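Local structure of glycerol dehydrogenase (Bacillus coagulans, 6CSJ) at residues L263-H268 with L312-L317; L283-A288 with M339-T344; V307-L312 with T354-G359; K321-A326 with L347-I352. The protein catalyses the NAD-dependent oxidation of glycerol and probably related polyols, and in this double-mutant form has acquired D-lactate dehydrogenase activity. The protein carries 2 engineered substitutions. One frame throughout, in Å; residues are numbered along the deposited sequence.

Following the chain from the N terminus, 263-268 opens contact 1 just before helix 271-285, whose C-terminal end opens contact 2 at 283-288. After helix 290-303, 307-312 opens contact 3 and runs straight into 312-317, which closes contact 1; the two share L312. Contact 4 then opens on helix 319-329, contact 2 closes at 339-344, and helix 345-365 closes contact 4 and lastly contact 3. Contacts 1 and 2 therefore cross, as do 1 and 3, 2 and 3, and 2 and 4, whereas 4 lies within the span of 3. Contact 1 joins two interhelical loops, 2 a helix end and a loop, 3 a loop and helix 345-365, and 4 two helices.

Contact 1: L263-H268 with L312-L317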
loop_
_atom_site.group_PDB
_atom_site.type_symbol
_atom_site.label_atom_id
_atom_site.label_comp_id
_atom_site.label_asym_id
_atom_site.label_seq_id
_atom_site.Cartn_x
_atom_site.Cartn_y
_atom_site.Cartn_z
ATOM N N LEU A 263 14.286 7.226 13.040
ATOM C CA LEU A 263 13.608 8.125 13.977
ATOM C C LEU A 263 12.448 7.402 14.688
ATOM O O LEU A 263 11.383 7.181 14.105
ATOM C CB LEU A 263 13.113 9.374 13.247
ATOM C CG LEU A 263 14.185 10.208 12.549
ATOM C CD1 LEU A 263 13.570 11.351 11.773
ATOM C CD2 LEU A 263 15.192 10.768 13.565
ATOM N N GLU A 264 12.688 7.040 15.945
ATOM C CA GLU A 264 11.744 6.268 16.770
ATOM C C GLU A 264 10.377 6.947 16.936
ATOM O O GLU A 264 9.343 6.280 16.911
ATOM C CB GLU A 264 12.364 5.975 18.156
ATOM C CG GLU A 264 12.923 7.187 18.897
ATOM C CD GLU A 264 14.181 6.887 19.708
ATOM O OE1 GLU A 264 15.114 6.191 19.236
ATOM O OE2 GLU A 264 14.221 7.376 20.834
ATOM N N GLU A 265 10.384 8.273 17.085
ATOM C CA GLU A 265 9.138 9.072 17.140
ATOM C C GLU A 265 8.191 8.883 15.933
ATOM O O GLU A 265 6.998 9.149 16.059
ATOM C CB GLU A 265 9.427 10.580 17.275
ATOM C CG GLU A 265 10.497 11.025 18.241
ATOM C CD GLU A 265 11.807 11.424 17.560
ATOM O OE1 GLU A 265 12.543 10.544 17.035
ATOM O OE2 GLU A 265 12.112 12.620 17.578
ATOM N N THR A 266 8.707 8.449 14.776
ATOM C CA THR A 266 7.878 8.262 13.580
ATOM C C THR A 266 7.248 6.878 13.449
ATOM O O THR A 266 6.467 6.666 12.513
ATOM C CB THR A 266 8.668 8.531 12.284
ATOM O OG1 THR A 266 9.617 7.477 12.058
ATOM C CG2 THR A 266 9.383 9.861 12.365
ATOM N N HIS A 267 7.572 5.948 14.351
ATOM C CA HIS A 267 6.983 4.597 14.321
ATOM C C HIS A 267 5.458 4.576 14.541
ATOM O O HIS A 267 4.783 3.695 14.037
ATOM C CB HIS A 267 7.674 3.656 15.321
ATOM C CG HIS A 267 9.100 3.347 14.981
ATOM N ND1 HIS A 267 9.972 2.762 15.874
ATOM C CD2 HIS A 267 9.816 3.562 13.851
ATOM C CE1 HIS A 267 11.156 2.617 15.303
ATOM N NE2 HIS A 267 11.086 3.092 14.072
ATOM N N HIS A 268 4.923 5.553 15.273
ATOM C CA HIS A 268 3.470 5.675 15.452
ATOM C C HIS A 268 2.718 6.199 14.193
ATOM O O HIS A 268 1.493 6.152 14.157
ATOM C CB HIS A 268 3.145 6.528 16.694
ATOM C CG HIS A 268 3.181 8.005 16.456
ATOM N ND1 HIS A 268 4.357 8.729 16.419
ATOM C CD2 HIS A 268 2.183 8.902 16.254
ATOM C CE1 HIS A 268 4.083 10.007 16.208
ATOM N NE2 HIS A 268 2.770 10.138 16.101
ATOM N N LEU A 312 5.333 14.285 11.681
ATOM C CA LEU A 312 5.652 12.880 11.952
ATOM C C LEU A 312 6.049 12.585 13.410
ATOM O O LEU A 312 6.442 11.461 13.703
ATOM C CB LEU A 312 6.783 12.406 11.035
ATOM C CG LEU A 312 6.604 12.593 9.536
ATOM C CD1 LEU A 312 7.853 12.058 8.834
ATOM C CD2 LEU A 312 5.352 11.887 9.028
ATOM N N GLY A 313 5.955 13.575 14.303
ATOM C CA GLY A 313 6.284 13.414 15.723
ATOM C C GLY A 313 7.682 13.837 16.153
ATOM O O GLY A 313 8.015 13.750 17.343
ATOM N N VAL A 314 8.507 14.288 15.210
ATOM C CA VAL A 314 9.900 14.668 15.493
ATOM C C VAL A 314 9.916 16.089 16.065
ATOM O O VAL A 314 9.723 17.052 15.337
ATOM C CB VAL A 314 10.797 14.601 14.233
ATOM C CG1 VAL A 314 12.253 14.886 14.589
ATOM C CG2 VAL A 314 10.696 13.248 13.548
ATOM N N LYS A 315 10.137 16.206 17.373
ATOM C CA LYS A 315 10.113 17.496 18.068
ATOM C C LYS A 315 11.356 18.354 17.833
ATOM O O LYS A 315 11.252 19.572 17.865
ATOM C CB LYS A 315 9.929 17.297 19.579
ATOM C CG LYS A 315 8.646 16.552 19.959
ATOM C CD LYS A 315 8.201 16.903 21.371
ATOM C CE LYS A 315 6.772 16.480 21.598
ATOM N NZ LYS A 315 6.448 16.546 23.048
ATOM N N GLU A 316 12.513 17.718 17.623
ATOM C CA GLU A 316 13.788 18.416 17.382
ATOM C C GLU A 316 14.517 17.844 16.179
ATOM O O GLU A 316 14.678 16.633 16.075
ATOM C CB GLU A 316 14.707 18.260 18.589
ATOM C CG GLU A 316 14.231 19.005 19.823
ATOM C CD GLU A 316 15.387 19.462 20.713
ATOM O OE1 GLU A 316 16.420 19.921 20.181
ATOM O OE2 GLU A 316 15.260 19.386 21.959
ATOM N N LEU A 317 14.989 18.719 15.287
ATOM C CA LEU A 317 15.936 18.327 14.246
ATOM C C LEU A 317 17.280 18.011 14.907
ATOM O O LEU A 317 17.893 18.879 15.491
ATOM C CB LEU A 317 16.127 19.446 13.214
ATOM C CG LEU A 317 14.966 19.760 12.250
ATOM C CD1 LEU A 317 13.549 19.549 12.789
ATOM C CD2 LEU A 317 15.176 21.188 11.746
#
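E265 and G313 bring their CA atoms to 5.4 Å, as do T266 and L312, where a short 3-10 turn meets an irregular loop. The backbones touch through a CA-H...O contact, T266 CA to L312 O at 3.5 Å with 144° at the hydrogen, rather than through an N-H donor. E265 O and L312 O, both acceptors, come close without bonding.

T266 presents its methyl: CG2 lies beside the backbone N, next to V314 CG2 at 3.8 Å, the two side chains running side by side in the same direction. OG1 is turned instead toward the carbonyls of L260 and L263. From L263, CD1 reaches V314 CG2 at 3.9 Å, its chain crossing the valine at about a right angle, and L322 and V325 of helix 319-329 pack on the same leucine. E265 CB lies 3.5 Å from G313 O, and the bend beyond it, at the second torsion, brings OE2 alongside V314 CA. On the other flank, the H268 ring holds G313 CA near its plane at one edge; its ND1 makes a weak 2.7 Å bond to E265 O. G313 has positive phi (96°), and a CB there would run into E265 O and H268 CE1. This is loop-to-loop packing in a helical domain: the connection before helix 271-285 rests on the one before helix 319-329.

Contact 2: L283-A288 with M339-T344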
loop_
_atom_site.group_PDB
_atom_site.type_symbol
_atom_site.label_atom_id
_atom_site.label_comp_id
_atom_site.label_asym_id
_atom_site.label_seq_id
_atom_site.Cartn_x
_atom_site.Cartn_y
_atom_site.Cartn_z
ATOM N N LEU A 283 10.537 15.665 -4.225
ATOM C CA LEU A 283 10.332 16.849 -5.064
ATOM C C LEU A 283 11.435 17.911 -4.883
ATOM O O LEU A 283 11.833 18.564 -5.847
ATOM C CB LEU A 283 8.940 17.454 -4.830
ATOM C CG LEU A 283 7.740 16.576 -5.198
ATOM C CD1 LEU A 283 6.449 17.282 -4.827
ATOM C CD2 LEU A 283 7.731 16.210 -6.665
ATOM N N ILE A 284 11.924 18.065 -3.657
ATOM C CA ILE A 284 13.085 18.915 -3.386
ATOM C C ILE A 284 14.340 18.317 -4.051
ATOM O O ILE A 284 15.076 19.023 -4.735
ATOM C CB ILE A 284 13.349 19.085 -1.867
ATOM C CG1 ILE A 284 12.121 19.658 -1.134
ATOM C CG2 ILE A 284 14.566 19.972 -1.629
ATOM C CD1 ILE A 284 11.595 20.954 -1.679
ATOM N N LEU A 285 14.549 17.014 -3.863
ATOM C CA LEU A 285 15.707 16.305 -4.412
ATOM C C LEU A 285 15.823 16.464 -5.936
ATOM O O LEU A 285 16.887 16.803 -6.448
ATOM C CB LEU A 285 15.651 14.821 -4.018
ATOM C CG LEU A 285 16.768 13.884 -4.501
ATOM C CD1 LEU A 285 18.128 14.301 -3.972
ATOM C CD2 LEU A 285 16.435 12.457 -4.093
ATOM N N GLU A 286 14.722 16.230 -6.648
ATOM C CA GLU A 286 14.681 16.413 -8.123
ATOM C C GLU A 286 14.455 17.880 -8.524
ATOM O O GLU A 286 14.490 18.209 -9.701
ATOM C CB GLU A 286 13.646 15.484 -8.804
ATOM C CG GLU A 286 12.179 15.667 -8.413
ATOM C CD GLU A 286 11.236 14.753 -9.230
ATOM O OE1 GLU A 286 10.919 15.134 -10.372
ATOM O OE2 GLU A 286 10.773 13.683 -8.756
ATOM N N ASP A 287 14.220 18.736 -7.528
ATOM C CA ASP A 287 13.966 20.160 -7.700
ATOM C C ASP A 287 12.796 20.393 -8.646
ATOM O O ASP A 287 12.903 21.131 -9.626
ATOM C CB ASP A 287 15.236 20.899 -8.137
ATOM C CG ASP A 287 15.053 22.425 -8.143
ATOM O OD1 ASP A 287 14.475 22.976 -7.177
ATOM O OD2 ASP A 287 15.465 23.076 -9.125
ATOM N N ALA A 288 11.670 19.755 -8.334
ATOM C CA ALA A 288 10.433 19.946 -9.083
ATOM C C ALA A 288 10.032 21.423 -9.027
ATOM O O ALA A 288 10.433 22.132 -8.089
ATOM C CB ALA A 288 9.320 19.077 -8.502
ATOM N N MET A 339 16.235 7.342 -9.316
ATOM C CA MET A 339 16.272 8.747 -9.737
ATOM C C MET A 339 17.196 8.886 -10.962
ATOM O O MET A 339 18.213 8.195 -11.041
ATOM C CB MET A 339 16.762 9.643 -8.598
ATOM C CG MET A 339 15.869 9.698 -7.354
ATOM S SD MET A 339 14.126 10.072 -7.626
ATOM C CE MET A 339 14.199 11.804 -8.116
ATOM N N PRO A 340 16.849 9.760 -11.928
ATOM C CA PRO A 340 17.674 9.886 -13.146
ATOM C C PRO A 340 18.941 10.758 -12.982
ATOM O O PRO A 340 19.423 11.334 -13.940
ATOM C CB PRO A 340 16.690 10.500 -14.150
ATOM C CG PRO A 340 15.788 11.342 -13.307
ATOM C CD PRO A 340 15.686 10.673 -11.959
ATOM N N PHE A 341 19.473 10.849 -11.769
ATOM C CA PHE A 341 20.714 11.571 -11.478
ATOM C C PHE A 341 21.429 10.865 -10.318
ATOM O O PHE A 341 20.846 10.005 -9.662
ATOM C CB PHE A 341 20.442 13.056 -11.144
ATOM C CG PHE A 341 19.284 13.286 -10.203
ATOM C CD1 PHE A 341 19.453 13.221 -8.818
ATOM C CD2 PHE A 341 18.025 13.588 -10.703
ATOM C CE1 PHE A 341 18.389 13.445 -7.957
ATOM C CE2 PHE A 341 16.950 13.815 -9.836
ATOM C CZ PHE A 341 17.143 13.742 -8.456
ATOM N N GLU A 342 22.685 11.230 -10.077
ATOM C CA GLU A 342 23.456 10.660 -8.978
ATOM C C GLU A 342 22.921 11.173 -7.634
ATOM O O GLU A 342 22.559 12.338 -7.498
ATOM C CB GLU A 342 24.948 10.987 -9.118
ATOM C CG GLU A 342 25.813 10.435 -7.985
ATOM C CD GLU A 342 27.312 10.425 -8.293
ATOM O OE1 GLU A 342 27.711 10.392 -9.479
ATOM O OE2 GLU A 342 28.098 10.428 -7.324
ATOM N N VAL A 343 22.891 10.275 -6.656
ATOM C CA VAL A 343 22.373 10.545 -5.325
ATOM C C VAL A 343 23.433 10.199 -4.287
ATOM O O VAL A 343 24.096 9.177 -4.402
ATOM C CB VAL A 343 21.124 9.682 -5.043
ATOM C CG1 VAL A 343 20.614 9.916 -3.617
ATOM C CG2 VAL A 343 20.047 9.969 -6.085
ATOM N N THR A 344 23.574 11.049 -3.272
ATOM C CA THR A 344 24.494 10.798 -2.158
ATOM C C THR A 344 23.762 11.081 -0.852
ATOM O O THR A 344 22.759 11.805 -0.856
ATOM C CB THR A 344 25.720 11.730 -2.202
ATOM O OG1 THR A 344 25.301 13.079 -1.986
ATOM C CG2 THR A 344 26.434 11.651 -3.546
#
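F341 and M339 close over the C-terminal end of helix 271-285, which finishes in a Schellman motif: D287 has positive phi (56°), and the bonds D287 N to I284 O and A288 N to L283 O run back into the last turn. The loop leading to helix 345-365 packs on this helix end through L285 and E286.

M339 can be followed outward. Its CB sits over one face of the F341 ring, two residues on, offset toward the rim. CG comes next and approaches L285 CD2 at 4.3 Å, a loose apolar contact. Bends about CB-CG (chi2 -52°) and CG-SD (chi3 -70°) bring CE back to E286, 3.8 Å from its CB. A181 of helix 175-185 packs against M339 as well.

F341 reaches across with the far end of its ring. CE1 meets L285 CG at 3.8 Å, the leucine carbon lying in the ring plane at the edge, and CZ lies obliquely 3.6 Å from E286 CA. The E286 carboxylate has partners on two helices: OE1 forms a salt bridge with R180 of helix 175-185, and OE2, which accepts a hydrogen bond from Q282 NE2 of its own helix, lies 4.0 Å from M339 CE.

Contact 3: V307-L312 with T354-G359; sequences VTLGDL and TADSVG
D356 reaches from helix 345-365 to the loop at T308 and L309. Its CG stands anti to its own backbone N (chi1 177°), and this carries OD1 to L309 N: a hydrogen bond of 2.9 Å, 151° at the hydrogen, received on the lone pair directed away from OD2. The same oxygen lies 3.4 Å from T308 CB. L309 crosses the aspartate at about a right angle and sets CD1 4.0 Å from D356 CB, covering the stem of the acid with a hydrocarbon branch. Replacing the acid by alanine would probably leave L309 N without this acceptor and a gap beside T308 CB, where OD1 now lies.

T308 divides its two branches between helix and loop. CG2 packs on G359 C at 3.7 Å, whereas OG1 receives D311 N at 2.9 Å, an ST motif that turns the loop. D311 in turn accepts V307 N on OD2, and its OD1 forms a salt bridge with K363 farther along the helix.

At G359 the two backbones approach directly. Its CA donates a CA-H...O contact to V307 O, 3.3 Å and 165° at the hydrogen; a CB would fall 1.8 Å from that oxygen. The chemistry implies that the buried carboxylate pins the loop to the helix by taking the main-chain N-H of L309 on OD1, a donor that would probably help to stabilise its negative charge.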
loop_
_atom_site.group_PDB
_atom_site.type_symbol
_atom_site.label_atom_id
_atom_site.label_comp_id
_atom_site.label_asym_id
_atom_site.label_seq_id
_atom_site.Cartn_x
_atom_site.Cartn_y
_atom_site.Cartn_z
ATOM N N VAL A 307 3.490 17.326 6.254
ATOM C CA VAL A 307 4.447 18.029 5.371
ATOM C C VAL A 307 5.712 18.533 6.107
ATOM O O VAL A 307 6.498 19.285 5.542
ATOM C CB VAL A 307 3.774 19.203 4.625
ATOM C CG1 VAL A 307 2.640 18.695 3.760
ATOM C CG2 VAL A 307 3.275 20.288 5.591
ATOM N N THR A 308 5.901 18.118 7.358
ATOM C CA THR A 308 7.113 18.410 8.114
ATOM C C THR A 308 7.507 17.177 8.928
ATOM O O THR A 308 6.711 16.249 9.095
ATOM C CB THR A 308 6.912 19.593 9.081
ATOM O OG1 THR A 308 5.984 19.227 10.112
ATOM C CG2 THR A 308 6.401 20.816 8.357
ATOM N N LEU A 309 8.736 17.195 9.434
ATOM C CA LEU A 309 9.196 16.197 10.401
ATOM C C LEU A 309 8.418 16.301 11.710
ATOM O O LEU A 309 8.124 15.285 12.334
ATOM C CB LEU A 309 10.705 16.334 10.644
ATOM C CG LEU A 309 11.560 15.937 9.441
ATOM C CD1 LEU A 309 12.997 16.404 9.642
ATOM C CD2 LEU A 309 11.505 14.430 9.193
ATOM N N GLY A 310 8.072 17.524 12.107
ATOM C CA GLY A 310 7.154 17.768 13.226
ATOM C C GLY A 310 5.845 17.012 13.108
ATOM O O GLY A 310 5.419 16.363 14.063
ATOM N N ASP A 311 5.224 17.055 11.927
ATOM C CA ASP A 311 3.963 16.332 11.681
ATOM C C ASP A 311 4.109 14.803 11.830
ATOM O O ASP A 311 3.116 14.110 12.051
ATOM C CB ASP A 311 3.390 16.644 10.285
ATOM C CG ASP A 311 2.969 18.103 10.108
ATOM O OD1 ASP A 311 2.859 18.850 11.111
ATOM O OD2 ASP A 311 2.733 18.506 8.945
ATOM N N LEU A 312 5.333 14.285 11.681
ATOM C CA LEU A 312 5.652 12.880 11.952
ATOM C C LEU A 312 6.049 12.585 13.410
ATOM O O LEU A 312 6.442 11.461 13.703
ATOM C CB LEU A 312 6.783 12.406 11.035
ATOM C CG LEU A 312 6.604 12.593 9.536
ATOM C CD1 LEU A 312 7.853 12.058 8.834
ATOM C CD2 LEU A 312 5.352 11.887 9.028
ATOM N N THR A 354 15.351 20.302 3.921
ATOM C CA THR A 354 14.742 21.363 3.121
ATOM C C THR A 354 13.246 21.097 2.881
ATOM O O THR A 354 12.445 22.040 2.870
ATOM C CB THR A 354 15.521 21.587 1.804
ATOM O OG1 THR A 354 16.890 21.892 2.120
ATOM C CG2 THR A 354 14.921 22.731 0.979
ATOM N N ALA A 355 12.860 19.830 2.725
ATOM C CA ALA A 355 11.437 19.477 2.666
ATOM C C ALA A 355 10.705 19.923 3.933
ATOM O O ALA A 355 9.612 20.504 3.860
ATOM C CB ALA A 355 11.261 17.981 2.446
ATOM N N ASP A 356 11.326 19.659 5.083
ATOM C CA ASP A 356 10.830 20.139 6.374
ATOM C C ASP A 356 10.727 21.670 6.421
ATOM O O ASP A 356 9.714 22.192 6.885
ATOM C CB ASP A 356 11.694 19.592 7.527
ATOM C CG ASP A 356 11.269 20.126 8.875
ATOM O OD1 ASP A 356 10.279 19.619 9.448
ATOM O OD2 ASP A 356 11.926 21.065 9.362
ATOM N N SER A 357 11.745 22.381 5.923
ATOM C CA SER A 357 11.704 23.860 5.859
ATOM C C SER A 357 10.594 24.362 4.925
ATOM O O SER A 357 9.894 25.306 5.271
ATOM C CB SER A 357 13.054 24.459 5.420
ATOM O OG SER A 357 14.141 23.984 6.204
ATOM N N VAL A 358 10.441 23.733 3.752
ATOM C CA VAL A 358 9.377 24.091 2.794
ATOM C C VAL A 358 7.982 23.874 3.406
ATOM O O VAL A 358 7.096 24.716 3.259
ATOM C CB VAL A 358 9.528 23.315 1.450
ATOM C CG1 VAL A 358 8.278 23.411 0.591
ATOM C CG2 VAL A 358 10.713 23.847 0.663
ATOM N N GLY A 359 7.798 22.754 4.089
ATOM C CA GLY A 359 6.534 22.463 4.761
ATOM C C GLY A 359 6.181 23.465 5.847
ATOM O O GLY A 359 5.040 23.936 5.912
#

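Contact 4: K321-A326 with L347-I352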
loop_
_atom_site.group_PDB
_atom_site.type_symbol
_atom_site.label_atom_id
_atom_site.label_comp_id
_atom_site.label_asym_id
_atom_site.label_seq_id
_atom_site.Cartn_x
_atom_site.Cartn_y
_atom_site.Cartn_z
ATOM N N LYS A 321 21.015 12.074 13.882
ATOM C CA LYS A 321 19.899 11.188 13.558
ATOM C C LYS A 321 19.471 11.321 12.097
ATOM O O LYS A 321 19.259 10.317 11.404
ATOM C CB LYS A 321 18.702 11.472 14.470
ATOM C CG LYS A 321 18.921 11.146 15.941
ATOM C CD LYS A 321 18.750 9.671 16.263
ATOM C CE LYS A 321 19.033 9.445 17.730
ATOM N NZ LYS A 321 18.149 10.233 18.649
ATOM N N LEU A 322 19.353 12.564 11.631
ATOM C CA LEU A 322 18.946 12.822 10.246
ATOM C C LEU A 322 19.973 12.357 9.219
ATOM O O LEU A 322 19.589 11.934 8.137
ATOM C CB LEU A 322 18.568 14.300 10.061
ATOM C CG LEU A 322 17.238 14.675 10.729
ATOM C CD1 LEU A 322 17.063 16.176 10.801
ATOM C CD2 LEU A 322 16.071 14.051 9.989
ATOM N N ARG A 323 21.264 12.397 9.566
ATOM C CA ARG A 323 22.317 11.775 8.736
ATOM C C ARG A 323 22.082 10.273 8.592
ATOM O O ARG A 323 22.240 9.721 7.500
ATOM C CB ARG A 323 23.718 11.979 9.332
ATOM C CG ARG A 323 24.219 13.407 9.374
ATOM C CD ARG A 323 25.000 13.810 8.151
ATOM N NE ARG A 323 25.131 15.269 8.088
ATOM C CZ ARG A 323 25.328 15.990 6.981
ATOM N NH1 ARG A 323 25.429 15.411 5.776
ATOM N NH2 ARG A 323 25.419 17.312 7.082
ATOM N N LYS A 324 21.735 9.615 9.701
ATOM C CA LYS A 324 21.460 8.171 9.681
ATOM C C LYS A 324 20.248 7.854 8.797
ATOM O O LYS A 324 20.274 6.869 8.037
ATOM C CB LYS A 324 21.254 7.611 11.090
ATOM C CG LYS A 324 22.494 7.565 11.972
ATOM C CD LYS A 324 22.081 7.255 13.416
ATOM C CE LYS A 324 23.112 7.686 14.470
ATOM N NZ LYS A 324 24.304 6.801 14.396
ATOM N N VAL A 325 19.212 8.697 8.882
ATOM C CA VAL A 325 18.046 8.588 7.991
ATOM C C VAL A 325 18.486 8.626 6.517
ATOM O O VAL A 325 18.079 7.780 5.716
ATOM C CB VAL A 325 17.000 9.703 8.255
ATOM C CG1 VAL A 325 15.906 9.697 7.194
ATOM C CG2 VAL A 325 16.370 9.566 9.640
ATOM N N ALA A 326 19.323 9.603 6.180
ATOM C CA ALA A 326 19.842 9.754 4.827
ATOM C C ALA A 326 20.714 8.582 4.388
ATOM O O ALA A 326 20.608 8.119 3.246
ATOM C CB ALA A 326 20.623 11.059 4.711
ATOM N N LEU A 347 23.140 14.771 -0.277
ATOM C CA LEU A 347 22.077 15.291 -1.140
ATOM C C LEU A 347 20.689 14.931 -0.579
ATOM O O LEU A 347 19.774 15.768 -0.585
ATOM C CB LEU A 347 22.254 14.752 -2.557
ATOM C CG LEU A 347 21.744 15.527 -3.771
ATOM C CD1 LEU A 347 22.239 16.968 -3.859
ATOM C CD2 LEU A 347 22.201 14.768 -5.026
ATOM N N VAL A 348 20.559 13.704 -0.067
ATOM C CA VAL A 348 19.311 13.237 0.549
ATOM C C VAL A 348 19.061 13.924 1.907
ATOM O O VAL A 348 17.924 14.297 2.210
ATOM C CB VAL A 348 19.279 11.698 0.688
ATOM C CG1 VAL A 348 18.011 11.229 1.412
ATOM C CG2 VAL A 348 19.384 11.054 -0.691
ATOM N N TYR A 349 20.113 14.096 2.709
ATOM C CA TYR A 349 20.042 14.917 3.921
ATOM C C TYR A 349 19.506 16.321 3.606
ATOM O O TYR A 349 18.589 16.822 4.291
ATOM C CB TYR A 349 21.417 15.023 4.583
ATOM C CG TYR A 349 21.416 15.827 5.869
ATOM C CD1 TYR A 349 21.040 15.255 7.075
ATOM C CD2 TYR A 349 21.801 17.165 5.871
ATOM C CE1 TYR A 349 21.035 15.992 8.246
ATOM C CE2 TYR A 349 21.801 17.910 7.038
ATOM C CZ TYR A 349 21.421 17.322 8.224
ATOM O OH TYR A 349 21.408 18.075 9.369
ATOM N N ALA A 350 20.070 16.940 2.566
ATOM C CA ALA A 350 19.648 18.275 2.128
ATOM C C ALA A 350 18.176 18.304 1.700
ATOM O O ALA A 350 17.442 19.234 2.058
ATOM C CB ALA A 350 20.535 18.776 0.998
ATOM N N ALA A 351 17.754 17.283 0.951
ATOM C CA ALA A 351 16.349 17.162 0.520
ATOM C C ALA A 351 15.361 17.019 1.701
ATOM O O ALA A 351 14.309 17.658 1.717
ATOM C CB ALA A 351 16.187 16.003 -0.453
ATOM N N ILE A 352 15.724 16.206 2.685
ATOM C CA ILE A 352 14.867 15.949 3.842
ATOM C C ILE A 352 14.697 17.204 4.702
ATOM O O ILE A 352 13.567 17.600 5.019
ATOM C CB ILE A 352 15.389 14.738 4.671
ATOM C CG1 ILE A 352 15.205 13.452 3.849
ATOM C CG2 ILE A 352 14.662 14.609 6.017
ATOM C CD1 ILE A 352 16.037 12.277 4.318
#
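R323 lays its guanidinium flat over one face of the Y349 ring: the centres are 4.0 Å apart and the planes differ by 12°. CZ stands nearly above the centroid, 13° off the ring normal, so the stack is also a cation-pi contact, with NH2 nearest to CE2 at 3.7 Å. L322 meets the same ring from another direction, CB reaching CE1 at 3.5 Å, while its carbonyl carbon lies at the ring edge in plane. The Y349 stem is packed too, its CB being 4.0 Å from A326 CB. Cutting the tyrosine back to alanine is likely to deprive the guanidinium of its aromatic platform and leave a gap beside L322 CB.

Next to this, V325 CG1 touches I352 CD1 at 3.9 Å, the two side chains crossing obliquely, and A326 CA faces V348 CG1 at 4.1 Å. These pairs lie between helices 319-329 and 345-365, whose short segments approach to 8.7 Å and cross at 117°, part of the all-helical C-terminal domain found in iron-containing alcohol dehydrogenases. A326 offers only a methyl, and the backbones come to 5.2 Å between A326 CA and Y349 CA.

Farther out, the R323 chain bends at its second torsion and is braced by two acids: NH1 forms a salt bridge with D346, NH2 with E319. I256 of helix 252-259 packs on both I352 and V348, and F277 of helix 271-285 also packs on I352. The N-terminal end of helix 345-365 is capped by T344, whose OG1 accepts L347 N.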